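Local coordinates for long form salivary protein D7L (Phlebotomus duboscqi, PDB 6MT7), which binds and sequesters cysteinyl leukotrienes and a stable thromboxane A2 analogue, helping the female sand fly to blood-feed by blunting host responses, at residues L36-W50 / G92-F105. Sequence-based numbering, arbitrary orientation.
Sequences LPNDEDTHCYVKCVW and GTCKDIYDKTINFF. With TRT (fragment of triton X-100), chain C.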
ATOM      1  N   LEU A  36      11.799  11.404   9.680  1.00  6.99           N
ATOM      2  CA  LEU A  36      12.347  10.779   8.477  1.00  6.67           C
ATOM      3  C   LEU A  36      13.777  11.258   8.275  1.00  6.62           C
ATOM      4  O   LEU A  36      14.015  12.221   7.529  1.00  6.64           O
ATOM      5  CB  LEU A  36      11.497  11.103   7.248  1.00  6.59           C
ATOM      6  CG  LEU A  36      10.051  10.622   7.291  1.00  6.61           C
ATOM      7  CD1 LEU A  36       9.332  11.069   6.021  1.00  7.54           C
ATOM      8  CD2 LEU A  36       9.970   9.112   7.449  1.00  8.68           C
ATOM      9  N   PRO A  37      14.753  10.609   8.906  1.00  6.58           N
ATOM     10  CA  PRO A  37      16.137  11.088   8.825  1.00  6.55           C
ATOM     11  C   PRO A  37      16.722  10.961   7.429  1.00  8.82           C
ATOM     12  O   PRO A  37      16.264  10.190   6.584  1.00  6.22           O
ATOM     13  CB  PRO A  37      16.889  10.179   9.814  1.00  6.56           C
ATOM     14  CG  PRO A  37      15.816   9.629  10.730  1.00  6.72           C
ATOM     15  CD  PRO A  37      14.616   9.476   9.835  1.00  6.61           C
ATOM     16  N   ASN A  38      17.793  11.729   7.212  1.00  6.30           N
ATOM     17  CA  ASN A  38      18.456  11.784   5.907  1.00  6.11           C
ATOM     18  C   ASN A  38      19.471  10.647   5.788  1.00 10.69           C
ATOM     19  O   ASN A  38      20.690  10.840   5.833  1.00 10.42           O
ATOM     20  CB  ASN A  38      19.105  13.149   5.708  1.00  8.05           C
ATOM     21  CG  ASN A  38      19.698  13.325   4.322  1.00 11.15           C
ATOM     22  OD1 ASN A  38      19.299  12.654   3.373  1.00 10.93           O
ATOM     23  ND2 ASN A  38      20.656  14.249   4.201  1.00 11.78           N
ATOM     24  N   ASP A  39      18.944   9.434   5.627  1.00  8.17           N
ATOM     25  CA  ASP A  39      19.795   8.280   5.359  1.00  6.90           C
ATOM     26  C   ASP A  39      19.172   7.424   4.266  1.00  9.10           C
ATOM     27  O   ASP A  39      17.992   7.550   3.947  1.00  6.06           O
ATOM     28  CB  ASP A  39      20.101   7.439   6.627  1.00  5.67           C
ATOM     29  CG  ASP A  39      18.857   6.976   7.385  1.00 11.93           C
ATOM     30  OD1 ASP A  39      17.933   6.390   6.773  1.00  8.96           O
ATOM     31  OD2 ASP A  39      18.837   7.146   8.624  1.00 12.09           O
ATOM     32  N   GLU A  40      20.008   6.573   3.664  1.00  9.74           N
ATOM     33  CA  GLU A  40      19.604   5.843   2.463  1.00  6.77           C
ATOM     34  C   GLU A  40      18.377   4.974   2.702  1.00  6.32           C
ATOM     35  O   GLU A  40      17.473   4.932   1.860  1.00  7.34           O
ATOM     36  CB  GLU A  40      20.772   4.988   1.958  1.00  6.61           C
ATOM     37  CG  GLU A  40      20.449   4.193   0.688  1.00  7.79           C
ATOM     38  CD  GLU A  40      21.691   3.508   0.137  1.00 14.61           C
ATOM     39  OE1 GLU A  40      22.790   4.068   0.318  1.00 16.05           O
ATOM     40  OE2 GLU A  40      21.572   2.420  -0.450  1.00 16.01           O
ATOM     41  N   ASP A  41      18.323   4.251   3.826  1.00  6.83           N
ATOM     42  CA  ASP A  41      17.167   3.386   4.049  1.00  7.63           C
ATOM     43  C   ASP A  41      15.888   4.205   4.192  1.00  5.49           C
ATOM     44  O   ASP A  41      14.823   3.793   3.706  1.00  5.82           O
ATOM     45  CB  ASP A  41      17.395   2.491   5.268  1.00  7.42           C
ATOM     46  CG  ASP A  41      18.300   1.305   4.948  1.00 15.18           C
ATOM     47  OD1 ASP A  41      18.567   1.080   3.748  1.00 22.34           O
ATOM     48  OD2 ASP A  41      18.730   0.610   5.880  1.00 17.16           O
ATOM     49  N   THR A  42      15.975   5.378   4.825  1.00  5.86           N
ATOM     50  CA  THR A  42      14.802   6.249   4.911  1.00  6.27           C
ATOM     51  C   THR A  42      14.412   6.788   3.537  1.00  5.62           C
ATOM     52  O   THR A  42      13.220   6.895   3.219  1.00  6.36           O
ATOM     53  CB  THR A  42      15.056   7.416   5.869  1.00  5.84           C
ATOM     54  OG1 THR A  42      15.393   6.920   7.164  1.00  5.94           O
ATOM     55  CG2 THR A  42      13.805   8.280   6.009  1.00  5.99           C
ATOM     56  N   HIS A  43      15.397   7.141   2.706  1.00  5.55           N
ATOM     57  CA  HIS A  43      15.077   7.555   1.342  1.00  5.53           C
ATOM     58  C   HIS A  43      14.233   6.498   0.648  1.00  5.48           C
ATOM     59  O   HIS A  43      13.212   6.810   0.036  1.00  5.75           O
ATOM     60  CB  HIS A  43      16.341   7.806   0.515  1.00  5.46           C
ATOM     61  CG  HIS A  43      17.278   8.815   1.104  1.00 12.34           C
ATOM     62  ND1 HIS A  43      18.589   8.933   0.693  1.00  9.56           N
ATOM     63  CD2 HIS A  43      17.100   9.752   2.067  1.00  8.89           C
ATOM     64  CE1 HIS A  43      19.179   9.897   1.377  1.00  9.28           C
ATOM     65  NE2 HIS A  43      18.298  10.408   2.221  1.00  5.64           N
ATOM     66  N   CYS A  44      14.659   5.233   0.716  1.00  5.46           N
ATOM     67  CA  CYS A  44      13.940   4.212  -0.030  1.00  9.51           C
ATOM     68  C   CYS A  44      12.637   3.825   0.645  1.00  5.69           C
ATOM     69  O   CYS A  44      11.677   3.457  -0.042  1.00  6.25           O
ATOM     70  CB  CYS A  44      14.832   2.989  -0.249  1.00 10.99           C
ATOM     71  SG  CYS A  44      16.107   3.354  -1.505  1.00 12.48           S
ATOM     72  N   TYR A  45      12.563   3.954   1.970  1.00  5.50           N
ATOM     73  CA  TYR A  45      11.286   3.790   2.658  1.00  5.58           C
ATOM     74  C   TYR A  45      10.267   4.827   2.182  1.00  9.47           C
ATOM     75  O   TYR A  45       9.090   4.502   1.943  1.00  5.66           O
ATOM     76  CB  TYR A  45      11.514   3.893   4.170  1.00  5.66           C
ATOM     77  CG  TYR A  45      10.250   3.975   4.994  1.00  5.78           C
ATOM     78  CD1 TYR A  45       9.365   2.907   5.042  1.00  5.79           C
ATOM     79  CD2 TYR A  45       9.960   5.115   5.735  1.00  5.91           C
ATOM     80  CE1 TYR A  45       8.196   2.971   5.802  1.00  7.12           C
ATOM     81  CE2 TYR A  45       8.792   5.193   6.495  1.00  7.45           C
ATOM     82  CZ  TYR A  45       7.924   4.121   6.528  1.00  7.32           C
ATOM     83  OH  TYR A  45       6.774   4.209   7.281  1.00  7.79           O
ATOM     84  N   VAL A  46      10.712   6.076   2.011  1.00  5.66           N
ATOM     85  CA  VAL A  46       9.821   7.151   1.580  1.00  5.76           C
ATOM     86  C   VAL A  46       9.334   6.902   0.155  1.00  6.24           C
ATOM     87  O   VAL A  46       8.139   7.019  -0.144  1.00  5.78           O
ATOM     88  CB  VAL A  46      10.537   8.511   1.725  1.00  6.46           C
ATOM     89  CG1 VAL A  46       9.822   9.601   0.906  1.00  5.96           C
ATOM     90  CG2 VAL A  46      10.619   8.903   3.225  1.00  5.96           C
ATOM     91  N   LYS A  47      10.247   6.536  -0.750  1.00  5.83           N
ATOM     92  CA  LYS A  47       9.824   6.181  -2.102  1.00  6.19           C
ATOM     93  C   LYS A  47       8.816   5.037  -2.085  1.00  5.65           C
ATOM     94  O   LYS A  47       7.802   5.078  -2.792  1.00  5.72           O
ATOM     95  CB  LYS A  47      11.026   5.783  -2.953  1.00  5.62           C
ATOM     96  CG  LYS A  47      10.622   5.394  -4.352  1.00  5.69           C
ATOM     97  CD  LYS A  47      11.822   5.043  -5.227  1.00 13.37           C
ATOM     98  CE  LYS A  47      11.379   4.685  -6.644  1.00 18.71           C
ATOM     99  NZ  LYS A  47      12.516   4.121  -7.448  1.00 21.95           N
ATOM    100  N   CYS A  48       9.090   4.005  -1.283  1.00  5.60           N
ATOM    101  CA  CYS A  48       8.190   2.860  -1.185  1.00  5.61           C
ATOM    102  C   CYS A  48       6.792   3.292  -0.772  1.00  5.66           C
ATOM    103  O   CYS A  48       5.798   2.811  -1.332  1.00  5.70           O
ATOM    104  CB  CYS A  48       8.751   1.845  -0.178  1.00  7.43           C
ATOM    105  SG  CYS A  48       7.749   0.331   0.142  1.00  8.20           S
ATOM    106  N   VAL A  49       6.691   4.188   0.215  1.00  5.70           N
ATOM    107  CA  VAL A  49       5.371   4.577   0.707  1.00  5.77           C
ATOM    108  C   VAL A  49       4.622   5.382  -0.351  1.00  5.83           C
ATOM    109  O   VAL A  49       3.431   5.146  -0.594  1.00  6.94           O
ATOM    110  CB  VAL A  49       5.477   5.348   2.035  1.00  5.85           C
ATOM    111  CG1 VAL A  49       4.109   5.883   2.446  1.00  5.96           C
ATOM    112  CG2 VAL A  49       6.032   4.445   3.140  1.00  5.84           C
ATOM    113  N   TRP A  50       5.297   6.336  -1.002  1.00  6.33           N
ATOM    114  CA  TRP A  50       4.642   7.059  -2.097  1.00  6.92           C
ATOM    115  C   TRP A  50       4.110   6.083  -3.136  1.00  7.87           C
ATOM    116  O   TRP A  50       2.969   6.208  -3.601  1.00  6.01           O
ATOM    117  CB  TRP A  50       5.609   8.029  -2.774  1.00  6.00           C
ATOM    118  CG  TRP A  50       5.893   9.319  -2.080  1.00  6.10           C
ATOM    119  CD1 TRP A  50       7.118   9.765  -1.672  1.00  9.15           C
ATOM    120  CD2 TRP A  50       4.961  10.367  -1.766  1.00  9.39           C
ATOM    121  NE1 TRP A  50       7.007  11.011  -1.106  1.00  8.44           N
ATOM    122  CE2 TRP A  50       5.694  11.405  -1.154  1.00  9.00           C
ATOM    123  CE3 TRP A  50       3.580  10.525  -1.939  1.00 11.96           C
ATOM    124  CZ2 TRP A  50       5.091  12.588  -0.705  1.00 12.38           C
ATOM    125  CZ3 TRP A  50       2.983  11.700  -1.486  1.00  7.87           C
ATOM    126  CH2 TRP A  50       3.742  12.714  -0.882  1.00  9.62           C
ATOM    127  N   GLY A  92      14.177   9.052 -10.583  1.00 15.88           N
ATOM    128  CA  GLY A  92      13.829   7.696 -10.235  1.00 18.04           C
ATOM    129  C   GLY A  92      14.471   7.156  -8.969  1.00 14.38           C
ATOM    130  O   GLY A  92      14.003   6.142  -8.446  1.00 21.32           O
ATOM    131  N   THR A  93      15.536   7.786  -8.475  1.00 10.68           N
ATOM    132  CA  THR A  93      16.207   7.295  -7.280  1.00  8.42           C
ATOM    133  C   THR A  93      15.374   7.577  -6.038  1.00  7.65           C
ATOM    134  O   THR A  93      14.521   8.470  -6.013  1.00  7.60           O
ATOM    135  CB  THR A  93      17.592   7.939  -7.104  1.00  9.09           C
ATOM    136  OG1 THR A  93      17.457   9.357  -6.919  1.00  7.05           O
ATOM    137  CG2 THR A  93      18.473   7.680  -8.323  1.00 11.97           C
ATOM    138  N   CYS A  94      15.642   6.805  -4.984  1.00  5.57           N
ATOM    139  CA  CYS A  94      15.040   7.116  -3.693  1.00  5.53           C
ATOM    140  C   CYS A  94      15.514   8.470  -3.192  1.00  8.84           C
ATOM    141  O   CYS A  94      14.748   9.217  -2.578  1.00  7.20           O
ATOM    142  CB  CYS A  94      15.392   6.054  -2.655  1.00  5.43           C
ATOM    143  SG  CYS A  94      15.166   4.310  -3.096  1.00 10.11           S
ATOM    144  N   LYS A  95      16.796   8.778  -3.399  1.00  6.23           N
ATOM    145  CA  LYS A  95      17.343  10.038  -2.913  1.00  8.75           C
ATOM    146  C   LYS A  95      16.611  11.232  -3.518  1.00  7.44           C
ATOM    147  O   LYS A  95      16.278  12.184  -2.803  1.00  8.08           O
ATOM    148  CB  LYS A  95      18.839  10.101  -3.219  1.00 13.46           C
ATOM    149  CG  LYS A  95      19.451  11.478  -3.047  1.00 19.72           C
ATOM    150  CD  LYS A  95      19.842  11.738  -1.613  1.00 22.64           C
ATOM    151  CE  LYS A  95      21.022  12.713  -1.545  1.00 27.05           C
ATOM    152  NZ  LYS A  95      20.637  14.080  -2.016  1.00 29.38           N
ATOM    153  N   ASP A  96      16.338  11.198  -4.829  1.00  6.84           N
ATOM    154  CA  ASP A  96      15.680  12.339  -5.463  1.00  8.55           C
ATOM    155  C   ASP A  96      14.242  12.483  -4.977  1.00  8.45           C
ATOM    156  O   ASP A  96      13.770  13.598  -4.724  1.00  6.30           O
ATOM    157  CB  ASP A  96      15.714  12.187  -6.984  1.00 11.29           C
ATOM    158  CG  ASP A  96      15.556  13.511  -7.714  1.00 17.51           C
ATOM    159  OD1 ASP A  96      15.994  14.552  -7.182  1.00 20.24           O
ATOM    160  OD2 ASP A  96      15.013  13.501  -8.838  1.00 15.42           O
ATOM    161  N   ILE A  97      13.529  11.366  -4.836  1.00  6.03           N
ATOM    162  CA  ILE A  97      12.145  11.451  -4.381  1.00  6.09           C
ATOM    163  C   ILE A  97      12.091  11.941  -2.939  1.00  6.10           C
ATOM    164  O   ILE A  97      11.236  12.761  -2.579  1.00  6.32           O
ATOM    165  CB  ILE A  97      11.455  10.092  -4.557  1.00 12.28           C
ATOM    166  CG1 ILE A  97      11.266   9.823  -6.050  1.00 12.05           C
ATOM    167  CG2 ILE A  97      10.122  10.073  -3.829  1.00 17.37           C
ATOM    168  CD1 ILE A  97      10.968   8.385  -6.379  1.00 25.65           C
ATOM    169  N   TYR A  98      13.025  11.471  -2.105  1.00  5.97           N
ATOM    170  CA  TYR A  98      13.142  11.978  -0.740  1.00  6.03           C
ATOM    171  C   TYR A  98      13.442  13.474  -0.732  1.00  6.24           C
ATOM    172  O   TYR A  98      12.783  14.248  -0.027  1.00  6.41           O
ATOM    173  CB  TYR A  98      14.234  11.202   0.003  1.00  5.88           C
ATOM    174  CG  TYR A  98      14.511  11.682   1.410  1.00  5.97           C
ATOM    175  CD1 TYR A  98      15.472  12.661   1.650  1.00  7.85           C
ATOM    176  CD2 TYR A  98      13.829  11.146   2.495  1.00  5.99           C
ATOM    177  CE1 TYR A  98      15.739  13.108   2.933  1.00  7.23           C
ATOM    178  CE2 TYR A  98      14.093  11.582   3.799  1.00  6.13           C
ATOM    179  CZ  TYR A  98      15.056  12.558   4.006  1.00  6.23           C
ATOM    180  OH  TYR A  98      15.346  13.020   5.264  1.00  6.40           O
ATOM    181  N   ASP A  99      14.445  13.904  -1.508  1.00  6.28           N
ATOM    182  CA  ASP A  99      14.826  15.313  -1.485  1.00  6.44           C
ATOM    183  C   ASP A  99      13.693  16.203  -1.960  1.00  8.79           C
ATOM    184  O   ASP A  99      13.565  17.347  -1.501  1.00  9.73           O
ATOM    185  CB  ASP A  99      16.060  15.557  -2.362  1.00  8.53           C
ATOM    186  CG  ASP A  99      17.339  15.001  -1.751  1.00 15.59           C
ATOM    187  OD1 ASP A  99      17.360  14.665  -0.544  1.00 14.48           O
ATOM    188  OD2 ASP A  99      18.335  14.906  -2.491  1.00 16.95           O
ATOM    189  N   LYS A 100      12.883  15.710  -2.895  1.00  6.65           N
ATOM    190  CA  LYS A 100      11.777  16.503  -3.395  1.00  8.33           C
ATOM    191  C   LYS A 100      10.630  16.577  -2.410  1.00  8.49           C
ATOM    192  O   LYS A 100       9.833  17.513  -2.486  1.00  8.70           O
ATOM    193  CB  LYS A 100      11.296  15.943  -4.736  1.00 15.28           C
ATOM    194  CG  LYS A 100      12.136  16.460  -5.902  1.00 20.90           C
ATOM    195  CD  LYS A 100      11.719  15.835  -7.222  1.00 29.45           C
ATOM    196  CE  LYS A 100      10.413  16.421  -7.734  1.00 27.87           C
ATOM    197  NZ  LYS A 100      10.638  17.621  -8.589  1.00 29.17           N
ATOM    198  N   THR A 101      10.547  15.647  -1.457  1.00  7.90           N
ATOM    199  CA  THR A 101       9.388  15.625  -0.587  1.00  6.86           C
ATOM    200  C   THR A 101       9.690  15.859   0.889  1.00  6.93           C
ATOM    201  O   THR A 101       8.742  16.018   1.662  1.00  7.07           O
ATOM    202  CB  THR A 101       8.623  14.302  -0.745  1.00 11.71           C
ATOM    203  OG1 THR A 101       9.499  13.194  -0.556  1.00 10.98           O
ATOM    204  CG2 THR A 101       8.067  14.206  -2.130  1.00 15.28           C
ATOM    205  N   ILE A 102      10.955  15.926   1.307  1.00  6.88           N
ATOM    206  CA  ILE A 102      11.219  15.923   2.747  1.00  6.95           C
ATOM    207  C   ILE A 102      10.773  17.237   3.387  1.00  7.31           C
ATOM    208  O   ILE A 102      10.212  17.237   4.486  1.00  9.14           O
ATOM    209  CB  ILE A 102      12.701  15.596   3.033  1.00  6.81           C
ATOM    210  CG1 ILE A 102      12.963  15.462   4.544  1.00  6.90           C
ATOM    211  CG2 ILE A 102      13.621  16.630   2.411  1.00  6.91           C
ATOM    212  CD1 ILE A 102      11.995  14.529   5.297  1.00  6.87           C
ATOM    213  N   ASN A 103      10.976  18.374   2.711  1.00  8.24           N
ATOM    214  CA  ASN A 103      10.508  19.637   3.284  1.00  9.31           C
ATOM    215  C   ASN A 103       8.986  19.705   3.290  1.00  8.04           C
ATOM    216  O   ASN A 103       8.386  20.243   4.226  1.00  8.32           O
ATOM    217  CB  ASN A 103      11.076  20.831   2.516  1.00 16.63           C
ATOM    218  CG  ASN A 103      12.503  21.136   2.897  1.00 31.06           C
ATOM    219  OD1 ASN A 103      12.943  20.818   4.000  1.00 40.20           O
ATOM    220  ND2 ASN A 103      13.234  21.765   1.986  1.00 40.33           N
ATOM    221  N   PHE A 104       8.350  19.193   2.235  1.00  7.87           N
ATOM    222  CA  PHE A 104       6.893  19.097   2.218  1.00  7.95           C
ATOM    223  C   PHE A 104       6.393  18.298   3.414  1.00  7.88           C
ATOM    224  O   PHE A 104       5.427  18.692   4.081  1.00  8.47           O
ATOM    225  CB  PHE A 104       6.464  18.462   0.897  1.00  7.74           C
ATOM    226  CG  PHE A 104       5.002  18.147   0.797  1.00 10.02           C
ATOM    227  CD1 PHE A 104       4.080  19.148   0.561  1.00 14.32           C
ATOM    228  CD2 PHE A 104       4.559  16.840   0.892  1.00 12.21           C
ATOM    229  CE1 PHE A 104       2.737  18.840   0.441  1.00 16.43           C
ATOM    230  CE2 PHE A 104       3.217  16.536   0.780  1.00 14.24           C
ATOM    231  CZ  PHE A 104       2.313  17.534   0.556  1.00 12.25           C
ATOM    232  N   PHE A 105       7.062  17.189   3.722  1.00  7.59           N
ATOM    233  CA  PHE A 105       6.710  16.411   4.908  1.00  7.56           C
ATOM    234  C   PHE A 105       6.978  17.202   6.184  1.00  7.88           C
ATOM    235  O   PHE A 105       6.080  17.391   7.021  1.00  8.77           O
ATOM    236  CB  PHE A 105       7.498  15.098   4.937  1.00  7.97           C
ATOM    237  CG  PHE A 105       7.297  14.339   6.208  1.00  8.79           C
ATOM    238  CD1 PHE A 105       6.120  13.630   6.418  1.00 13.95           C
ATOM    239  CD2 PHE A 105       8.241  14.397   7.220  1.00  7.35           C
ATOM    240  CE1 PHE A 105       5.897  12.958   7.604  1.00 12.93           C
ATOM    241  CE2 PHE A 105       8.038  13.724   8.412  1.00  9.24           C
ATOM    242  CZ  PHE A 105       6.861  12.998   8.604  1.00  9.09           C
TER
HETATM  243  C25 TRT C 301       3.468  -0.385  14.725  1.00 34.71           C
HETATM  244  O24 TRT C 301       2.813   0.470  13.793  1.00 38.21           O
HETATM  245  C23 TRT C 301       3.608   1.584  13.387  1.00 32.88           C
HETATM  246  C22 TRT C 301       2.953   2.175  12.145  1.00 36.26           C
HETATM  247  O21 TRT C 301       3.539   3.418  11.756  1.00 26.62           O
HETATM  248  C20 TRT C 301       2.814   3.923  10.640  1.00 23.53           C
HETATM  249  C19 TRT C 301       3.295   5.325  10.315  1.00 12.66           C
HETATM  250  O18 TRT C 301       4.418   5.242   9.442  1.00 15.22           O
HETATM  251  C17 TRT C 301       5.443   6.097   9.904  1.00 11.02           C
HETATM  252  C16 TRT C 301       5.548   7.324   9.022  1.00 13.94           C
HETATM  253  O15 TRT C 301       6.292   7.036   7.833  1.00 14.09           O
HETATM  254  C12 TRT C 301       6.148   7.864   6.734  1.00  7.83           C
HETATM  255  C13 TRT C 301       5.763   9.190   6.896  1.00  7.15           C
HETATM  256  C14 TRT C 301       5.616  10.028   5.785  1.00  6.58           C
HETATM  257  C11 TRT C 301       6.383   7.374   5.455  1.00  8.46           C
HETATM  258  C10 TRT C 301       6.240   8.207   4.349  1.00  7.60           C
HETATM  259  C9  TRT C 301       5.855   9.533   4.500  1.00  6.38           C
HETATM  260  C6  TRT C 301       5.702  10.395   3.280  1.00  9.42           C
HETATM  261  C8  TRT C 301       6.953  11.264   3.212  1.00 11.88           C
HETATM  262  C7  TRT C 301       5.685   9.519   2.033  1.00  8.70           C
HETATM  263  C5  TRT C 301       4.471  11.320   3.414  1.00 11.03           C
HETATM  264  C1  TRT C 301       3.014  10.816   3.300  1.00 17.49           C
HETATM  265  C2  TRT C 301       2.709   9.496   3.998  1.00 22.53           C
HETATM  266  C4  TRT C 301       2.125  11.880   3.931  1.00 20.06           C
HETATM  267  C3  TRT C 301       2.531  10.692   1.861  1.00 19.11           C
HETATM  268  O   HOH W   1      19.504  13.871   0.879  1.00 23.18           O
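His43 sets its CD2 over one face of the Tyr98 ring, off toward the rim and only 3.3 Å from Tyr98 CG, yet the two planes are inclined at 43°, neither stacked nor perpendicular. Ile102 covers the opposite face of the tyrosine through its CB. Two polar bonds fix this pair: His43 NE2 donates to Asn38 OD1 in the plane of both groups, and Tyr98, its CG anti to the backbone N (chi1 177°), reaches across to give its OH to Leu36 O at 2.7 Å. The Asn38 oxygen also accepts a hydrogen bond from a water that donates to Asp99 OD1 as well, so a solvent bridge joins the segments on this flank. Near the start of both helices, which cross at 78°, the Cys44–Cys94 disulfide ties the two helices covalently. Beside it Lys47, fully extended, passes obliquely across Ile97, its CG and CD resting on CD1, and its NZ meets Gly92 O at 2.7 Å, nearly in line with the carbonyl.

On the side facing the Triton fragment the interface becomes pocket wall. Leu36 CD1 sits over the centre of the Phe105 ring, 3.7 Å from the centroid, and also touches the ligand. Trp50 offers its NE1 edge to Thr101 OG1 in a weak bond of 3.4 Å, while that hydroxyl donates to Ile97 O; one indole face meets the branched tail of the detergent. Tyr45, stacked on Trp31, donates through OH to ether O15 of the ligand; Gln19 is hydrogen-bonded both to Tyr45 and to the ligand. Tyr45 and Trp31 probably contribute to thromboxane A2 binding. In this odorant-binding-protein fold the disulfide and the Lys47–Gly92 bond thus secure the more exposed flank, while Leu36, Trp50 and Phe105 give the ligand apolar surface and Tyr45 a polar contact, consistent with holding an amphipathic lipid.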